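Local coordinates for protein glutathione S-transferase (Legionella pneumophila subsp. pneumophila str. Philadelphia 1, PDB 3NIV) that probably acts as a zeta-class glutathione transferase that isomerises maleylacetoacetate, and forms a two-chain assembly, at residues A100-V103 with A104-H108; V164-A167 with D168-I172; E193-E196 with Y197-L201. All blocks are in the same frame, centred on the assembly; numbering follows the deposited sequence.

Contact 1. Residues A100-V103 with A104-H108; sequences ALIV and ACDMH
The last turn of helix 90-106 lies at the dimer interface, and in it V103 and H108 meet: V103 O takes the H108 N-H at 2.8 Å. The bond is nearly straight, 177° at the hydrogen, and the donor lies almost on the line of the V103 C=O bond. M107 N also reaches V103 O, but only weakly, at 3.4 Å. H108 N to V103 O is thus an i+5, pi-type bond. One turn earlier the spacing is still the usual four: A104 N bonds A100 O at 3.0 Å.

M107 is a selenomethionine. M107 CG, beside its own backbone N (chi1 -57°), lies 3.1 Å from I102 O. From there an extended chi2 (-174°) carries SE to V103 CG2, at 4.2 Å; the bend at chi3 turns only the terminal CE. The two side chains pass at a slant. M107 packs inside the helical C-terminal domain of the GST fold, between F142 and L138 of helix 127-149 and Q174 of helix 166-180.

The other face looks to the dimer partner. C105 SG touches L101 CD2 at 4.3 Å and packs against C105 of the second subunit. An interchain disulfide at C105 has been seen in a structure of this protein. L101 in turn meets M70 of the second subunit. D106 sits alongside I102, with D106 CB 3.1 Å from I102 O. Its carboxylate has its main partner across the interface: OD2 accepts a hydrogen bond from Q68 of the second subunit. Beyond the turn, the H108 side chain leads away to T12 and R16 of helix 12-23, the helix that also touches V103 and A104.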
loop_
_atom_site.group_PDB
_atom_site.type_symbol
_atom_site.label_atom_id
_atom_site.label_comp_id
_atom_site.label_asym_id
_atom_site.label_seq_id
_atom_site.Cartn_x
_atom_site.Cartn_y
_atom_site.Cartn_z
ATOM N N ALA A 100 -7.664 -4.926 -0.503
ATOM C CA ALA A 100 -7.031 -4.203 -1.584
ATOM C C ALA A 100 -5.535 -4.013 -1.296
ATOM O O ALA A 100 -4.724 -4.007 -2.210
ATOM C CB ALA A 100 -7.710 -2.875 -1.786
ATOM N N LEU A 101 -5.175 -3.880 -0.024
ATOM C CA LEU A 101 -3.771 -3.720 0.354
ATOM C C LEU A 101 -2.985 -5.018 0.194
ATOM O O LEU A 101 -1.804 -5.010 -0.164
ATOM C CB LEU A 101 -3.660 -3.215 1.792
ATOM C CG LEU A 101 -4.291 -1.831 2.006
ATOM C CD1 LEU A 101 -4.233 -1.371 3.479
ATOM C CD2 LEU A 101 -3.660 -0.805 1.074
ATOM N N ILE A 102 -3.644 -6.137 0.466
ATOM C CA ILE A 102 -3.016 -7.428 0.248
ATOM C C ILE A 102 -2.449 -7.501 -1.175
ATOM O O ILE A 102 -1.384 -8.053 -1.404
ATOM C CB ILE A 102 -4.012 -8.550 0.436
ATOM C CG1 ILE A 102 -4.317 -8.730 1.923
ATOM C CG2 ILE A 102 -3.490 -9.846 -0.220
ATOM C CD1 ILE A 102 -5.204 -9.932 2.237
ATOM N N VAL A 103 -3.173 -6.925 -2.124
ATOM C CA VAL A 103 -2.764 -6.965 -3.517
ATOM C C VAL A 103 -1.732 -5.894 -3.759
ATOM O O VAL A 103 -0.671 -6.149 -4.298
ATOM C CB VAL A 103 -3.955 -6.679 -4.452
ATOM C CG1 VAL A 103 -3.470 -6.284 -5.836
ATOM C CG2 VAL A 103 -4.916 -7.868 -4.492
ATOM N N ALA A 104 -2.058 -4.686 -3.331
ATOM C CA ALA A 104 -1.236 -3.528 -3.604
ATOM C C ALA A 104 0.009 -3.414 -2.716
ATOM O O ALA A 104 0.907 -2.650 -3.034
ATOM C CB ALA A 104 -2.077 -2.272 -3.506
ATOM N N CYS A 105 0.071 -4.164 -1.621
ATOM C CA CYS A 105 1.226 -4.092 -0.716
ATOM C C CYS A 105 1.969 -5.409 -0.607
ATOM O O CYS A 105 3.192 -5.432 -0.530
ATOM C CB CYS A 105 0.806 -3.670 0.697
ATOM S SG CYS A 105 0.506 -1.906 0.905
ATOM N N ASP A 106 1.217 -6.505 -0.580
ATOM C CA ASP A 106 1.798 -7.818 -0.329
ATOM C C ASP A 106 1.985 -8.623 -1.594
ATOM O O ASP A 106 2.405 -9.773 -1.526
ATOM C CB ASP A 106 0.925 -8.629 0.637
ATOM C CG ASP A 106 0.784 -7.970 2.005
ATOM O OD1 ASP A 106 1.447 -6.933 2.252
ATOM O OD2 ASP A 106 0.001 -8.496 2.829
HETATM N N MSE A 107 1.653 -8.047 -2.744
HETATM C CA MSE A 107 1.759 -8.800 -3.996
HETATM C C MSE A 107 2.411 -7.989 -5.113
HETATM O O MSE A 107 3.518 -8.301 -5.559
HETATM C CB MSE A 107 0.397 -9.297 -4.474
HETATM C CG MSE A 107 -0.391 -10.166 -3.489
HETATM SE SE MSE A 107 -2.052 -10.902 -4.331
HETATM C CE MSE A 107 -1.194 -11.714 -5.886
ATOM N N HIS A 108 1.726 -6.951 -5.574
ATOM C CA HIS A 108 2.237 -6.209 -6.710
ATOM C C HIS A 108 3.674 -5.704 -6.541
ATOM O O HIS A 108 4.489 -5.894 -7.431
ATOM C CB HIS A 108 1.313 -5.071 -7.122
ATOM C CG HIS A 108 1.607 -4.551 -8.495
ATOM N ND1 HIS A 108 1.899 -5.387 -9.555
ATOM C CD2 HIS A 108 1.658 -3.289 -8.985
ATOM C CE1 HIS A 108 2.127 -4.660 -10.635
ATOM N NE2 HIS A 108 1.975 -3.385 -10.320
#

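Contact 2. Residues V164-A167 with D168-I172; sequences VGLA and DVCLI
G165 N gives its hydrogen to D168 OD1 at 2.8 Å, with an angle of 160° at the hydrogen. OD1 receives it on its anti lone pair, the one turned away from OD2. D168 CG stands beside its own backbone N (chi1 -56°), which swings the carboxylate back towards the start of the helix. V164 CG1 lies against the stem of the same residue, 3.5 Å from D168 CB, and the two side chains cross at a slant.

G165 is the N-cap of helix 166-180. The bond from its N-H to the aspartate three residues on is one half of a capping box. A glycine at the cap has no side chain to supply the other half. D168, at N3, is the aspartate of the N-capping box known at the start of this helix in GSTs, where the N-cap is commonly Ser or Thr.

Behind the cap the first helical turn is regular. V169 N bonds G165 O at 2.9 Å, and V169 CG2 rests 3.1 Å from the same oxygen. C170 N bonds L166 O at 3.0 Å; C170 SG also lies near that oxygen and meets L166 CD1 at 4.2 Å. L171 N follows on A167 O at 2.9 Å.

The next shell comes from both domains. I194 and C198 of helix 189-198 pack on D168, and C159 N makes a weak hydrogen bond to OD2. A100 of helix 90-106 lies on L166 and C170. L23 of helix 12-23, in the N-terminal domain, touches V164 and V169, so the cap lies at the domain interface.

D168 is buried, yet OD1 has a good N-H partner and OD2 a weak one. The N-terminal end of the helix would be expected to stabilise its negative charge and perhaps lower its pKa.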
loop_
_atom_site.group_PDB
_atom_site.type_symbol
_atom_site.label_atom_id
_atom_site.label_comp_id
_atom_site.label_asym_id
_atom_site.label_seq_id
_atom_site.Cartn_x
_atom_site.Cartn_y
_atom_site.Cartn_z
ATOM N N VAL A 164 -19.828 -3.712 -6.787
ATOM C CA VAL A 164 -18.395 -3.806 -6.989
ATOM C C VAL A 164 -17.690 -2.723 -6.170
ATOM O O VAL A 164 -18.208 -1.611 -6.022
ATOM C CB VAL A 164 -18.079 -3.665 -8.474
ATOM C CG1 VAL A 164 -16.588 -3.624 -8.702
ATOM C CG2 VAL A 164 -18.685 -4.823 -9.223
ATOM N N GLY A 165 -16.519 -3.042 -5.626
ATOM C CA GLY A 165 -15.825 -2.084 -4.790
ATOM C C GLY A 165 -14.326 -2.022 -4.988
ATOM O O GLY A 165 -13.783 -2.594 -5.948
ATOM N N LEU A 166 -13.661 -1.330 -4.062
ATOM C CA LEU A 166 -12.217 -1.140 -4.088
ATOM C C LEU A 166 -11.450 -2.447 -4.194
ATOM O O LEU A 166 -10.495 -2.538 -4.942
ATOM C CB LEU A 166 -11.749 -0.381 -2.835
ATOM C CG LEU A 166 -10.237 -0.141 -2.727
ATOM C CD1 LEU A 166 -9.735 0.697 -3.902
ATOM C CD2 LEU A 166 -9.855 0.509 -1.381
ATOM N N ALA A 167 -11.851 -3.450 -3.428
ATOM C CA ALA A 167 -11.206 -4.751 -3.505
ATOM C C ALA A 167 -11.317 -5.354 -4.909
ATOM O O ALA A 167 -10.363 -5.961 -5.404
ATOM C CB ALA A 167 -11.801 -5.700 -2.483
ATOM N N ASP A 168 -12.474 -5.206 -5.550
ATOM C CA ASP A 168 -12.643 -5.753 -6.897
ATOM C C ASP A 168 -11.781 -4.949 -7.876
ATOM O O ASP A 168 -11.155 -5.497 -8.784
ATOM C CB ASP A 168 -14.118 -5.714 -7.327
ATOM C CG ASP A 168 -15.030 -6.439 -6.359
ATOM O OD1 ASP A 168 -15.761 -5.763 -5.596
ATOM O OD2 ASP A 168 -15.005 -7.687 -6.352
ATOM N N VAL A 169 -11.750 -3.639 -7.669
ATOM C CA VAL A 169 -10.963 -2.760 -8.507
ATOM C C VAL A 169 -9.489 -3.170 -8.500
ATOM O O VAL A 169 -8.821 -3.097 -9.530
ATOM C CB VAL A 169 -11.086 -1.301 -8.061
ATOM C CG1 VAL A 169 -10.125 -0.428 -8.871
ATOM C CG2 VAL A 169 -12.516 -0.825 -8.203
ATOM N N CYS A 170 -8.984 -3.610 -7.350
ATOM C CA CYS A 170 -7.583 -4.019 -7.255
ATOM C C CYS A 170 -7.362 -5.473 -7.652
ATOM O O CYS A 170 -6.273 -5.845 -8.076
ATOM C CB CYS A 170 -7.027 -3.766 -5.854
ATOM S SG CYS A 170 -6.949 -2.021 -5.424
ATOM N N LEU A 171 -8.403 -6.287 -7.520
ATOM C CA LEU A 171 -8.302 -7.720 -7.788
ATOM C C LEU A 171 -8.158 -8.039 -9.273
ATOM O O LEU A 171 -7.306 -8.838 -9.667
ATOM C CB LEU A 171 -9.521 -8.449 -7.232
ATOM C CG LEU A 171 -9.551 -9.956 -7.482
ATOM C CD1 LEU A 171 -8.287 -10.604 -6.936
ATOM C CD2 LEU A 171 -10.797 -10.600 -6.864
ATOM N N ILE A 172 -8.991 -7.412 -10.095
ATOM C CA ILE A 172 -8.995 -7.708 -11.523
ATOM C C ILE A 172 -7.615 -7.533 -12.177
ATOM O O ILE A 172 -7.127 -8.445 -12.826
ATOM C CB ILE A 172 -10.142 -6.963 -12.266
ATOM C CG1 ILE A 172 -11.444 -7.743 -12.117
ATOM C CG2 ILE A 172 -9.844 -6.792 -13.735
ATOM C CD1 ILE A 172 -11.854 -8.037 -10.677
#

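Contact 3. Residues E193-E196 with Y197-L201; sequences EINE and YCLTL
Y197 O is gripped twice by T200, through T200 N and through T200 OG1, each at 2.8 Å, while Y197 N reaches across to E193 O. That last bond is also 2.8 Å and almost straight (177°). T200 OG1 sits between its own backbone N and carbonyl carbon (chi1 73°), which lets the hydroxyl turn back to the Y197 carbonyl. T200 CG2 rests near E196 O.

These bonds lie where helix 189-198 gives way to the turn. C198 N still bonds I194 O at 2.8 Å. L199 N bonds N195 O at 3.0 Å and, weakly, E196 O. A type I beta turn, C198 to L201, overlaps this end; L201 N bonds C198 O, and L201 is the N-cap of helix 202-205.

On the inner side, L199 CD1 lies tilted off the face of the N195 amide, on the side of OD1 and ND2. It is 3.4 Å from OD1 and 3.5 Å from ND2. I172 and V175 of helix 166-180 also pack on the N195 side chain. C198 SG touches I194 CG2 at 4.0 Å, and C198 too leans on I172. The Y197 ring keeps I194 O at its edge and leads off to K156, P157 and V158.

Y197 O thus takes two donors from T200, and C198 O takes L201 N. The threonine hydroxyl adds a second donor where the backbone turns away, which probably steadies the step into the next helix.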
loop_
_atom_site.group_PDB
_atom_site.type_symbol
_atom_site.label_atom_id
_atom_site.label_comp_id
_atom_site.label_asym_id
_atom_site.label_seq_id
_atom_site.Cartn_x
_atom_site.Cartn_y
_atom_site.Cartn_z
ATOM N N GLU A 193 -14.505 -16.638 -9.947
ATOM C CA GLU A 193 -15.875 -16.204 -10.220
ATOM C C GLU A 193 -15.992 -14.694 -10.302
ATOM O O GLU A 193 -16.621 -14.172 -11.228
ATOM C CB GLU A 193 -16.826 -16.682 -9.130
ATOM C CG GLU A 193 -16.964 -18.171 -9.007
ATOM C CD GLU A 193 -17.701 -18.568 -7.742
ATOM O OE1 GLU A 193 -17.964 -17.677 -6.897
ATOM O OE2 GLU A 193 -18.015 -19.770 -7.590
ATOM N N ILE A 194 -15.415 -14.002 -9.316
ATOM C CA ILE A 194 -15.494 -12.544 -9.241
ATOM C C ILE A 194 -14.856 -11.907 -10.458
ATOM O O ILE A 194 -15.432 -11.017 -11.084
ATOM C CB ILE A 194 -14.760 -11.997 -7.993
ATOM C CG1 ILE A 194 -15.452 -12.459 -6.712
ATOM C CG2 ILE A 194 -14.695 -10.483 -8.035
ATOM C CD1 ILE A 194 -14.659 -12.178 -5.441
ATOM N N ASN A 195 -13.649 -12.367 -10.784
ATOM C CA ASN A 195 -12.948 -11.896 -11.974
ATOM C C ASN A 195 -13.788 -12.076 -13.233
ATOM O O ASN A 195 -13.928 -11.153 -14.039
ATOM C CB ASN A 195 -11.616 -12.623 -12.150
ATOM C CG ASN A 195 -10.861 -12.148 -13.379
ATOM O OD1 ASN A 195 -10.559 -10.963 -13.513
ATOM N ND2 ASN A 195 -10.564 -13.066 -14.284
ATOM N N GLU A 196 -14.337 -13.273 -13.400
ATOM C CA GLU A 196 -15.213 -13.548 -14.537
ATOM C C GLU A 196 -16.367 -12.561 -14.563
ATOM O O GLU A 196 -16.598 -11.876 -15.560
ATOM C CB GLU A 196 -15.774 -14.965 -14.468
ATOM C CG GLU A 196 -15.033 -15.986 -15.296
ATOM C CD GLU A 196 -15.948 -17.124 -15.745
ATOM O OE1 GLU A 196 -17.152 -17.079 -15.394
ATOM O OE2 GLU A 196 -15.469 -18.053 -16.441
ATOM N N TYR A 197 -17.098 -12.490 -13.460
ATOM C CA TYR A 197 -18.189 -11.532 -13.384
ATOM C C TYR A 197 -17.733 -10.128 -13.777
ATOM O O TYR A 197 -18.164 -9.594 -14.800
ATOM C CB TYR A 197 -18.828 -11.515 -12.001
ATOM C CG TYR A 197 -19.848 -10.418 -11.869
ATOM C CD1 TYR A 197 -21.114 -10.560 -12.406
ATOM C CD2 TYR A 197 -19.530 -9.222 -11.240
ATOM C CE1 TYR A 197 -22.047 -9.552 -12.304
ATOM C CE2 TYR A 197 -20.456 -8.207 -11.137
ATOM C CZ TYR A 197 -21.716 -8.379 -11.664
ATOM O OH TYR A 197 -22.648 -7.372 -11.558
ATOM N N CYS A 198 -16.854 -9.536 -12.973
ATOM C CA CYS A 198 -16.404 -8.179 -13.228
ATOM C C CYS A 198 -16.020 -7.945 -14.678
ATOM O O CYS A 198 -16.263 -6.868 -15.221
ATOM C CB CYS A 198 -15.239 -7.802 -12.302
ATOM S SG CYS A 198 -15.725 -7.546 -10.574
ATOM N N LEU A 199 -15.431 -8.952 -15.316
ATOM C CA LEU A 199 -14.933 -8.767 -16.674
ATOM C C LEU A 199 -16.023 -8.517 -17.718
ATOM O O LEU A 199 -15.729 -8.214 -18.874
ATOM C CB LEU A 199 -14.020 -9.922 -17.069
ATOM C CG LEU A 199 -12.664 -9.699 -16.404
ATOM C CD1 LEU A 199 -11.645 -10.786 -16.731
ATOM C CD2 LEU A 199 -12.140 -8.317 -16.785
ATOM N N THR A 200 -17.279 -8.614 -17.298
ATOM C CA THR A 200 -18.402 -8.378 -18.198
ATOM C C THR A 200 -18.945 -6.945 -18.110
ATOM O O THR A 200 -19.781 -6.538 -18.922
ATOM C CB THR A 200 -19.551 -9.343 -17.907
ATOM O OG1 THR A 200 -20.184 -8.963 -16.685
ATOM C CG2 THR A 200 -19.033 -10.767 -17.779
ATOM N N LEU A 201 -18.480 -6.183 -17.125
ATOM C CA LEU A 201 -18.866 -4.783 -17.019
ATOM C C LEU A 201 -17.983 -3.922 -17.926
ATOM O O LEU A 201 -16.775 -4.144 -18.019
ATOM C CB LEU A 201 -18.745 -4.313 -15.571
ATOM C CG LEU A 201 -19.176 -5.305 -14.485
ATOM C CD1 LEU A 201 -18.704 -4.858 -13.095
ATOM C CD2 LEU A 201 -20.676 -5.522 -14.500
#

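All three contacts lie in the helical C-terminal domain and come in series along the chain: contact 1 on helix 90-106, contact 2 on helix 166-180, contact 3 on helix 189-198. Contact 2 stands in the middle. Its centre is about 12 Å from that of contact 1 and about 10 Å from that of contact 3, and it touches both. V103 CG1 packs on C170 O; V164 meets L201. Contacts 1 and 3 do not touch: their centres are about 20 Å apart, on opposite sides of the chain's centre, with nearest atoms about 11 Å apart. The row therefore runs from the subunit interface, through the buried helix start, to the outer helix.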